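Local atomic coordinates of nucleoside-diphosphate sugar epimerase (SulA family) (PDB entry 3OH8), a protein that probably acts as an NAD(P)-dependent nucleoside-diphosphate sugar epimerase with a Rossmann-type domain, its substrate and reaction remaining unestablished. Residues G274-F277 / L278-V281; I436-L440 / G441-L445; L133-L136 / S137-T141; P369-N372 / A373-T376. One frame throughout, in Å; residues are numbered along the deposited sequence.

Interaction 1: G274-F277 / L278-V281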
loop_
_atom_site.group_PDB
_atom_site.type_symbol
_atom_site.label_atom_id
_atom_site.label_comp_id
_atom_site.label_asym_id
_atom_site.label_seq_id
_atom_site.Cartn_x
_atom_site.Cartn_y
_atom_site.Cartn_z
ATOM N N GLY A 274 -24.677 -13.815 3.005
ATOM C CA GLY A 274 -25.682 -13.465 2.019
ATOM C C GLY A 274 -26.435 -14.657 1.444
ATOM O O GLY A 274 -26.303 -15.790 1.920
ATOM N N ASP A 275 -27.220 -14.397 0.405
ATOM C CA ASP A 275 -28.183 -15.391 -0.076
ATOM C C ASP A 275 -27.986 -15.763 -1.541
ATOM O O ASP A 275 -28.788 -16.506 -2.121
ATOM C CB ASP A 275 -29.618 -14.896 0.155
ATOM C CG ASP A 275 -29.928 -13.597 -0.593
ATOM O OD1 ASP A 275 -29.201 -13.241 -1.538
ATOM O OD2 ASP A 275 -30.920 -12.932 -0.235
ATOM N N ASP A 276 -26.904 -15.262 -2.125
ATOM C CA ASP A 276 -26.627 -15.463 -3.542
ATOM C C ASP A 276 -25.403 -16.353 -3.768
ATOM O O ASP A 276 -24.828 -16.884 -2.820
ATOM C CB ASP A 276 -26.444 -14.109 -4.235
ATOM C CG ASP A 276 -25.441 -13.225 -3.524
ATOM O OD1 ASP A 276 -24.709 -13.733 -2.646
ATOM O OD2 ASP A 276 -25.386 -12.022 -3.841
ATOM N N PHE A 277 -25.015 -16.530 -5.025
ATOM C CA PHE A 277 -23.896 -17.410 -5.330
ATOM C C PHE A 277 -22.582 -16.817 -4.830
ATOM O O PHE A 277 -21.698 -17.540 -4.377
ATOM C CB PHE A 277 -23.802 -17.692 -6.827
ATOM C CG PHE A 277 -22.744 -18.701 -7.183
ATOM C CD1 PHE A 277 -22.890 -20.034 -6.812
ATOM C CD2 PHE A 277 -21.606 -18.322 -7.876
ATOM C CE1 PHE A 277 -21.924 -20.976 -7.133
ATOM C CE2 PHE A 277 -20.633 -19.258 -8.203
ATOM C CZ PHE A 277 -20.795 -20.591 -7.826
ATOM N N LEU A 278 -22.461 -15.499 -4.922
ATOM C CA LEU A 278 -21.278 -14.817 -4.423
ATOM C C LEU A 278 -21.059 -15.168 -2.955
ATOM O O LEU A 278 -19.948 -15.536 -2.542
ATOM C CB LEU A 278 -21.431 -13.306 -4.594
ATOM C CG LEU A 278 -20.392 -12.427 -3.896
ATOM C CD1 LEU A 278 -19.008 -12.727 -4.434
ATOM C CD2 LEU A 278 -20.738 -10.948 -4.064
ATOM N N ALA A 279 -22.117 -15.043 -2.159
ATOM C CA ALA A 279 -22.046 -15.380 -0.738
ATOM C C ALA A 279 -21.622 -16.833 -0.529
ATOM O O ALA A 279 -20.855 -17.142 0.389
ATOM C CB ALA A 279 -23.384 -15.117 -0.049
ATOM N N GLU A 280 -22.129 -17.725 -1.376
ATOM C CA GLU A 280 -21.827 -19.138 -1.223
ATOM C C GLU A 280 -20.351 -19.379 -1.481
ATOM O O GLU A 280 -19.692 -20.081 -0.725
ATOM C CB GLU A 280 -22.668 -19.990 -2.173
ATOM C CG GLU A 280 -22.277 -21.462 -2.173
ATOM C CD GLU A 280 -23.268 -22.326 -2.938
ATOM O OE1 GLU A 280 -24.213 -21.770 -3.537
ATOM O OE2 GLU A 280 -23.098 -23.562 -2.938
ATOM N N VAL A 281 -19.846 -18.792 -2.558
ATOM C CA VAL A 281 -18.431 -18.896 -2.897
ATOM C C VAL A 281 -17.571 -18.451 -1.727
ATOM O O VAL A 281 -16.645 -19.155 -1.325
ATOM C CB VAL A 281 -18.071 -18.051 -4.134
ATOM C CG1 VAL A 281 -16.561 -17.901 -4.249
ATOM C CG2 VAL A 281 -18.664 -18.689 -5.395
#
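Asp276 and Ala279 form the tight part of this helix start. Asp276 is the N-cap: its OD1 accepts from Ala279 N at 2.9 Å, the donor standing above the carboxylate plane and not in it. With CG between its own backbone N and carbonyl carbon (chi1 51°), the carboxylate reaches forward to the first turn, and OD1 also comes to 3.2 Å from Ala279 CB. That buried methyl presses on the backbone of Gly274 as well, 3.4 Å from Gly274 C, where the incoming loop passes close by. The first turn is closed by Glu280 N bonding to Asp276 O and by a nearly straight bond of 2.9 Å from Val281 N to Phe277 O.

The other flank is looser. Val281 CG2 lies over one face of the Phe277 ring, 3.9 Å from its centroid, a CH-pi contact displaced toward the rim near CE2. Glu280 comes to the same ring obliquely, its OE1 3.9 Å from Phe277 CD1, while its OE2 makes a salt bridge with Lys222. The CB of Asp275 points away from the helix, and the residue is exposed.

The capped turn opens helix 277-287 at the protein surface. Asp276 OD2 ties it to the backbone N of His260, and helix 222-242 lies alongside, with Lys222 touching Phe277 and Ile225 touching Val281.

Interaction 2: I436-L440 / G441-L445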
loop_
_atom_site.group_PDB
_atom_site.type_symbol
_atom_site.label_atom_id
_atom_site.label_comp_id
_atom_site.label_asym_id
_atom_site.label_seq_id
_atom_site.Cartn_x
_atom_site.Cartn_y
_atom_site.Cartn_z
ATOM N N ILE A 436 -8.819 9.151 -2.227
ATOM C CA ILE A 436 -8.666 9.380 -3.665
ATOM C C ILE A 436 -7.613 10.458 -3.953
ATOM O O ILE A 436 -6.825 10.339 -4.901
ATOM C CB ILE A 436 -10.025 9.762 -4.298
ATOM C CG1 ILE A 436 -10.966 8.551 -4.315
ATOM C CG2 ILE A 436 -9.852 10.304 -5.709
ATOM C CD1 ILE A 436 -12.424 8.937 -4.489
ATOM N N ALA A 437 -7.591 11.507 -3.130
ATOM C CA ALA A 437 -6.596 12.563 -3.284
ATOM C C ALA A 437 -5.178 11.989 -3.149
ATOM O O ALA A 437 -4.253 12.356 -3.894
ATOM C CB ALA A 437 -6.832 13.665 -2.254
ATOM N N HIS A 438 -5.021 11.075 -2.197
ATOM C CA HIS A 438 -3.737 10.410 -1.968
ATOM C C HIS A 438 -3.361 9.546 -3.164
ATOM O O HIS A 438 -2.241 9.621 -3.673
ATOM C CB HIS A 438 -3.802 9.577 -0.678
ATOM C CG HIS A 438 -2.501 8.920 -0.307
ATOM N ND1 HIS A 438 -1.385 9.638 0.040
ATOM C CD2 HIS A 438 -2.164 7.612 -0.199
ATOM C CE1 HIS A 438 -0.392 8.803 0.326
ATOM N NE2 HIS A 438 -0.843 7.568 0.190
ATOM N N GLU A 439 -4.302 8.735 -3.625
ATOM C CA GLU A 439 -4.006 7.760 -4.674
ATOM C C GLU A 439 -3.862 8.332 -6.090
ATOM O O GLU A 439 -3.102 7.803 -6.909
ATOM C CB GLU A 439 -5.042 6.638 -4.637
ATOM C CG GLU A 439 -4.882 5.760 -3.421
ATOM C CD GLU A 439 -3.533 5.072 -3.392
ATOM O OE1 GLU A 439 -3.017 4.696 -4.473
ATOM O OE2 GLU A 439 -2.987 4.916 -2.281
ATOM N N LEU A 440 -4.556 9.431 -6.365
ATOM C CA LEU A 440 -4.528 10.026 -7.700
ATOM C C LEU A 440 -3.640 11.271 -7.769
ATOM O O LEU A 440 -3.511 11.892 -8.828
ATOM C CB LEU A 440 -5.949 10.358 -8.174
ATOM C CG LEU A 440 -6.889 9.154 -8.308
ATOM C CD1 LEU A 440 -8.269 9.586 -8.814
ATOM C CD2 LEU A 440 -6.284 8.100 -9.235
ATOM N N GLY A 441 -3.030 11.627 -6.640
ATOM C CA GLY A 441 -1.991 12.646 -6.616
ATOM C C GLY A 441 -2.469 14.086 -6.550
ATOM O O GLY A 441 -1.953 14.943 -7.259
ATOM N N TYR A 442 -3.437 14.354 -5.684
ATOM C CA TYR A 442 -3.976 15.698 -5.532
ATOM C C TYR A 442 -3.585 16.286 -4.187
ATOM O O TYR A 442 -4.172 17.268 -3.755
ATOM C CB TYR A 442 -5.502 15.683 -5.610
ATOM C CG TYR A 442 -6.083 14.962 -6.802
ATOM C CD1 TYR A 442 -5.436 14.955 -8.027
ATOM C CD2 TYR A 442 -7.306 14.308 -6.700
ATOM C CE1 TYR A 442 -5.988 14.298 -9.122
ATOM C CE2 TYR A 442 -7.864 13.655 -7.781
ATOM C CZ TYR A 442 -7.205 13.650 -8.986
ATOM O OH TYR A 442 -7.771 12.992 -10.059
ATOM N N GLU A 443 -2.613 15.684 -3.505
ATOM C CA GLU A 443 -2.238 16.193 -2.184
ATOM C C GLU A 443 -1.267 17.376 -2.287
ATOM O O GLU A 443 -0.679 17.614 -3.335
ATOM C CB GLU A 443 -1.717 15.064 -1.284
ATOM C CG GLU A 443 -2.845 14.129 -0.813
ATOM C CD GLU A 443 -2.359 12.964 0.047
ATOM O OE1 GLU A 443 -1.421 12.257 -0.377
ATOM O OE2 GLU A 443 -2.934 12.747 1.142
ATOM N N GLN A 444 -1.145 18.130 -1.202
ATOM C CA GLN A 444 -0.317 19.329 -1.169
ATOM C C GLN A 444 0.983 19.037 -0.457
ATOM O O GLN A 444 1.028 18.212 0.459
ATOM C CB GLN A 444 -1.005 20.446 -0.377
ATOM C CG GLN A 444 -2.377 20.859 -0.855
ATOM C CD GLN A 444 -3.156 21.604 0.229
ATOM O OE1 GLN A 444 -2.650 21.833 1.336
ATOM N NE2 GLN A 444 -4.394 21.976 -0.082
ATOM N N LEU A 445 2.027 19.749 -0.865
ATOM C CA LEU A 445 3.289 19.774 -0.153
ATOM C C LEU A 445 3.077 20.112 1.313
ATOM O O LEU A 445 2.187 20.901 1.656
ATOM C CB LEU A 445 4.205 20.829 -0.756
ATOM C CG LEU A 445 4.633 20.638 -2.208
ATOM C CD1 LEU A 445 5.444 21.838 -2.650
ATOM C CD2 LEU A 445 5.422 19.343 -2.357
HETATM O O HOH W 1 -0.600 11.725 -2.876
#
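His438 and Glu443 make the main polar contact near the C-terminal end of helix 432-440. ND1 donates to Glu443 OE1 at 2.7 Å, with the acceptor close to the imidazole plane and the donor on the syn side of the carboxylate, 30° out of its plane. A water bonded to both His438 O and Glu443 OE1 adds a second link, and Thr127 OG1 is a further partner of OE1, so several bonds fix this oxygen. His438 NE2 bonds to Gln128, and the ring stacks with Tyr124 and Tyr429.

Among backbone bonds, Tyr442 N reaches Ala437 O at 2.8 Å, while Gly441 N makes only a weak bond to the same oxygen.

The apolar contacts centre on Tyr442. Its CG is anti to the carbonyl carbon (chi1 -51°), and the ring runs beside Leu440 in the same direction, taking Leu440 CB over one face 4.0 Å from the centroid. Ala437 CB and Tyr442 CB meet at 4.1 Å.

Tyr442 N to Ala437 O, across positive-phi Gly441 (83°), is the 6→1 bond of a Schellman-like C-cap; its usual partner, Gly441 N to His438 O, is not formed, so the motif is incomplete, with a His-carboxylate hydrogen bond beside it.

Interaction 3: L133-L136 / S137-T141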
loop_
_atom_site.group_PDB
_atom_site.type_symbol
_atom_site.label_atom_id
_atom_site.label_comp_id
_atom_site.label_asym_id
_atom_site.label_seq_id
_atom_site.Cartn_x
_atom_site.Cartn_y
_atom_site.Cartn_z
ATOM N N LEU A 133 5.516 5.254 8.771
ATOM C CA LEU A 133 6.233 5.237 10.033
ATOM C C LEU A 133 5.270 5.292 11.221
ATOM O O LEU A 133 5.461 4.596 12.208
ATOM C CB LEU A 133 7.234 6.393 10.085
ATOM C CG LEU A 133 8.438 6.233 9.140
ATOM C CD1 LEU A 133 9.231 7.524 9.094
ATOM C CD2 LEU A 133 9.342 5.055 9.562
ATOM N N LYS A 134 4.234 6.120 11.131
ATOM C CA LYS A 134 3.222 6.149 12.198
ATOM C C LYS A 134 2.566 4.786 12.364
ATOM O O LYS A 134 2.350 4.318 13.493
ATOM C CB LYS A 134 2.176 7.229 11.945
ATOM C CG LYS A 134 2.672 8.636 12.281
ATOM C CD LYS A 134 1.595 9.694 12.031
ATOM C CE LYS A 134 2.083 11.064 12.519
ATOM N NZ LYS A 134 1.213 12.191 12.071
ATOM N N PHE A 135 2.250 4.146 11.240
ATOM C CA PHE A 135 1.644 2.826 11.297
ATOM C C PHE A 135 2.565 1.849 12.007
ATOM O O PHE A 135 2.122 1.076 12.858
ATOM C CB PHE A 135 1.340 2.246 9.904
ATOM C CG PHE A 135 1.013 0.769 9.955
ATOM C CD1 PHE A 135 -0.235 0.344 10.392
ATOM C CD2 PHE A 135 1.968 -0.182 9.659
ATOM C CE1 PHE A 135 -0.535 -1.006 10.494
ATOM C CE2 PHE A 135 1.679 -1.536 9.757
ATOM C CZ PHE A 135 0.421 -1.948 10.172
ATOM N N LEU A 136 3.840 1.844 11.625
ATOM C CA LEU A 136 4.785 0.924 12.265
ATOM C C LEU A 136 4.860 1.190 13.769
ATOM O O LEU A 136 4.995 0.262 14.562
ATOM C CB LEU A 136 6.172 1.029 11.630
ATOM C CG LEU A 136 6.255 0.565 10.165
ATOM C CD1 LEU A 136 7.573 1.026 9.567
ATOM C CD2 LEU A 136 6.104 -0.950 10.047
ATOM N N SER A 137 4.775 2.462 14.149
ATOM C CA SER A 137 4.869 2.862 15.553
ATOM C C SER A 137 3.661 2.356 16.359
ATOM O O SER A 137 3.826 1.724 17.409
ATOM C CB SER A 137 4.961 4.386 15.649
ATOM O OG SER A 137 5.003 4.816 17.000
ATOM N N ARG A 138 2.451 2.622 15.861
ATOM C CA ARG A 138 1.232 2.089 16.479
ATOM C C ARG A 138 1.312 0.575 16.596
ATOM O O ARG A 138 0.933 -0.014 17.613
ATOM C CB ARG A 138 -0.007 2.425 15.637
ATOM C CG ARG A 138 -0.317 3.900 15.538
ATOM C CD ARG A 138 -1.703 4.135 14.933
ATOM N NE ARG A 138 -1.871 3.656 13.550
ATOM C CZ ARG A 138 -1.598 4.387 12.476
ATOM N NH1 ARG A 138 -1.083 5.610 12.606
ATOM N NH2 ARG A 138 -1.809 3.895 11.266
ATOM N N THR A 139 1.790 -0.064 15.538
ATOM C CA THR A 139 1.800 -1.526 15.495
ATOM C C THR A 139 2.822 -2.109 16.473
ATOM O O THR A 139 2.637 -3.212 16.986
ATOM C CB THR A 139 2.087 -2.018 14.070
ATOM O OG1 THR A 139 1.066 -1.514 13.193
ATOM C CG2 THR A 139 2.120 -3.542 14.020
ATOM N N SER A 140 3.886 -1.358 16.751
ATOM C CA SER A 140 4.895 -1.826 17.690
ATOM C C SER A 140 4.276 -2.060 19.068
ATOM O O SER A 140 4.885 -2.694 19.925
ATOM C CB SER A 140 6.052 -0.828 17.813
ATOM O OG SER A 140 5.669 0.301 18.593
ATOM N N THR A 141 3.072 -1.548 19.297
ATOM C CA THR A 141 2.466 -1.731 20.622
ATOM C C THR A 141 1.732 -3.058 20.743
ATOM O O THR A 141 1.244 -3.403 21.824
ATOM C CB THR A 141 1.488 -0.603 20.987
ATOM O OG1 THR A 141 0.350 -0.648 20.117
ATOM C CG2 THR A 141 2.178 0.764 20.897
#
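Phe135 and Thr139, one turn apart near the C-terminal end of the long helix 119-139, are set so that the threonine hydroxyl lies over a face of the ring. Thr139 OG1 stands 3.1 Å above the plane, displaced toward the rim by CZ. With OG1 beside its own backbone N (chi1 -60°), Thr139 folds the hydroxyl back along the helix to donate to Phe135 O, the familiar i to i-4 bond of helical threonines. The Phe135 ring projects outward from the helix and meets Tyr350 of helix 342-354 edge-to-face.

Arg138 comes to the same ring at its edge: NH2 lies near the ring plane, 4.0 Å from Phe135 CD1, and the guanidinium is turned 74° from the ring. The arginine chain bends at chi3 (-63°), laying the flat group back over the preceding turn; one guanidinium face covers Phe135 CA, and NH1 lies 3.7 Å from Lys134 CB. Farther on, Ser140 OG donates to Ser137 O at 2.6 Å, in the carbonyl plane.

Phe135 O accepts twice from Thr139, from N at 2.9 Å and from OG1 at 2.8 Å, the two donors arriving from opposite faces of its carbonyl plane.

Interaction 4: P369-N372 / A373-T376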
loop_
_atom_site.group_PDB
_atom_site.type_symbol
_atom_site.label_atom_id
_atom_site.label_comp_id
_atom_site.label_asym_id
_atom_site.label_seq_id
_atom_site.Cartn_x
_atom_site.Cartn_y
_atom_site.Cartn_z
ATOM N N PRO A 369 -18.656 3.855 4.229
ATOM C CA PRO A 369 -19.117 3.523 2.874
ATOM C C PRO A 369 -19.948 4.678 2.298
ATOM O O PRO A 369 -20.532 5.432 3.071
ATOM C CB PRO A 369 -19.966 2.266 3.084
ATOM C CG PRO A 369 -20.359 2.291 4.537
ATOM C CD PRO A 369 -19.242 2.987 5.263
ATOM N N VAL A 370 -19.981 4.835 0.975
ATOM C CA VAL A 370 -20.705 5.949 0.363
ATOM C C VAL A 370 -21.679 5.463 -0.695
ATOM O O VAL A 370 -21.529 4.359 -1.223
ATOM C CB VAL A 370 -19.743 6.975 -0.295
ATOM C CG1 VAL A 370 -18.779 7.559 0.748
ATOM C CG2 VAL A 370 -18.978 6.330 -1.423
ATOM N N SER A 371 -22.673 6.293 -1.013
ATOM C CA SER A 371 -23.640 5.966 -2.066
ATOM C C SER A 371 -23.010 6.076 -3.449
ATOM O O SER A 371 -22.071 6.851 -3.658
ATOM C CB SER A 371 -24.841 6.905 -1.990
ATOM O OG SER A 371 -24.478 8.221 -2.375
ATOM N N ASN A 372 -23.519 5.300 -4.395
ATOM C CA ASN A 372 -23.103 5.436 -5.787
ATOM C C ASN A 372 -23.185 6.898 -6.244
ATOM O O ASN A 372 -22.291 7.401 -6.932
ATOM C CB ASN A 372 -23.970 4.540 -6.688
ATOM C CG ASN A 372 -23.867 4.912 -8.167
ATOM O OD1 ASN A 372 -22.903 4.555 -8.851
ATOM N ND2 ASN A 372 -24.867 5.634 -8.663
ATOM N N ALA A 373 -24.264 7.575 -5.863
ATOM C CA ALA A 373 -24.437 8.987 -6.206
ATOM C C ALA A 373 -23.288 9.834 -5.662
ATOM O O ALA A 373 -22.762 10.704 -6.353
ATOM C CB ALA A 373 -25.776 9.501 -5.679
ATOM N N ASP A 374 -22.889 9.573 -4.423
ATOM C CA ASP A 374 -21.829 10.373 -3.808
ATOM C C ASP A 374 -20.462 10.098 -4.427
ATOM O O ASP A 374 -19.693 11.029 -4.679
ATOM C CB ASP A 374 -21.815 10.196 -2.292
ATOM C CG ASP A 374 -22.906 10.995 -1.610
ATOM O OD1 ASP A 374 -23.362 11.997 -2.199
ATOM O OD2 ASP A 374 -23.312 10.626 -0.489
HETATM N N MSE A 375 -20.174 8.824 -4.689
HETATM C CA MSE A 375 -18.929 8.430 -5.348
HETATM C C MSE A 375 -18.819 9.129 -6.694
HETATM O O MSE A 375 -17.737 9.567 -7.101
HETATM C CB MSE A 375 -18.890 6.912 -5.556
HETATM C CG MSE A 375 -17.722 6.419 -6.397
HETATM SE SE MSE A 375 -17.928 4.697 -6.931
HETATM C CE MSE A 375 -19.040 4.878 -8.329
ATOM N N THR A 376 -19.953 9.218 -7.383
ATOM C CA THR A 376 -20.027 9.842 -8.699
ATOM C C THR A 376 -19.584 11.302 -8.646
ATOM O O THR A 376 -18.726 11.724 -9.420
ATOM C CB THR A 376 -21.459 9.749 -9.275
ATOM O OG1 THR A 376 -21.817 8.372 -9.443
ATOM C CG2 THR A 376 -21.556 10.455 -10.616
HETATM O O HOH W 2 -22.745 8.541 0.924
#
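Val370 and Ser371 are in extended conformation, and the chain turns helical at Asn372, so the strand passes straight into the first turn of helix 372-378. Met375 N closes that turn on Ser371 O at 2.9 Å, a nearly straight bond, and Thr376 N follows on Asn372 O at 3.0 Å.

Ser371 is the N-cap. Its OG sits between its own backbone N and carbonyl carbon (chi1 70°), which places the hydroxyl to accept from Asp374 N at 2.9 Å. Asp374 lies against this cap, its CB 3.3 Å from Ser371 OG. A water bridges the two residues by accepting from Ser371 N and donating to Asp374 OD2 at 2.6 Å. The serine N-cap marks the passage from strand to helix: strand 370-371 pairs antiparallel with strand 336-341 at an edge of the mixed sheet, Val370 bonding through its backbone to Phe337.

Asn372 O is gripped twice by Thr376, through N and, at 2.7 Å, through OG1, which approaches from above the carbonyl plane on the face opposite to N. The apolar contact is thinner: Val370 CG2 touches the CB of selenomethionine Met375 at 4.2 Å, the two side chains crossing at about a right angle.

In the fold
Following the chain, interaction 3 comes first, near the end of helix 119-139, and packs against helices 13-21 and 342-354. Interaction 1 then turns the loop after strand 265-267 into helix 277-287, beside helix 222-242. Interaction 4 leads from strand 370-371, paired with strand 336-341, into helix 372-378, and interaction 2 lies at the C-terminal end of helix 432-440. All four are local and in series, so none nests in or crosses another. Interactions 2 and 4 come nearest, about 6 Å between nearest atoms, without touching. Helix 119-139 is common ground: it carries interaction 3, and its residues Thr127 and Gln128 bond to interaction 2, whose centre lies about 23 Å away.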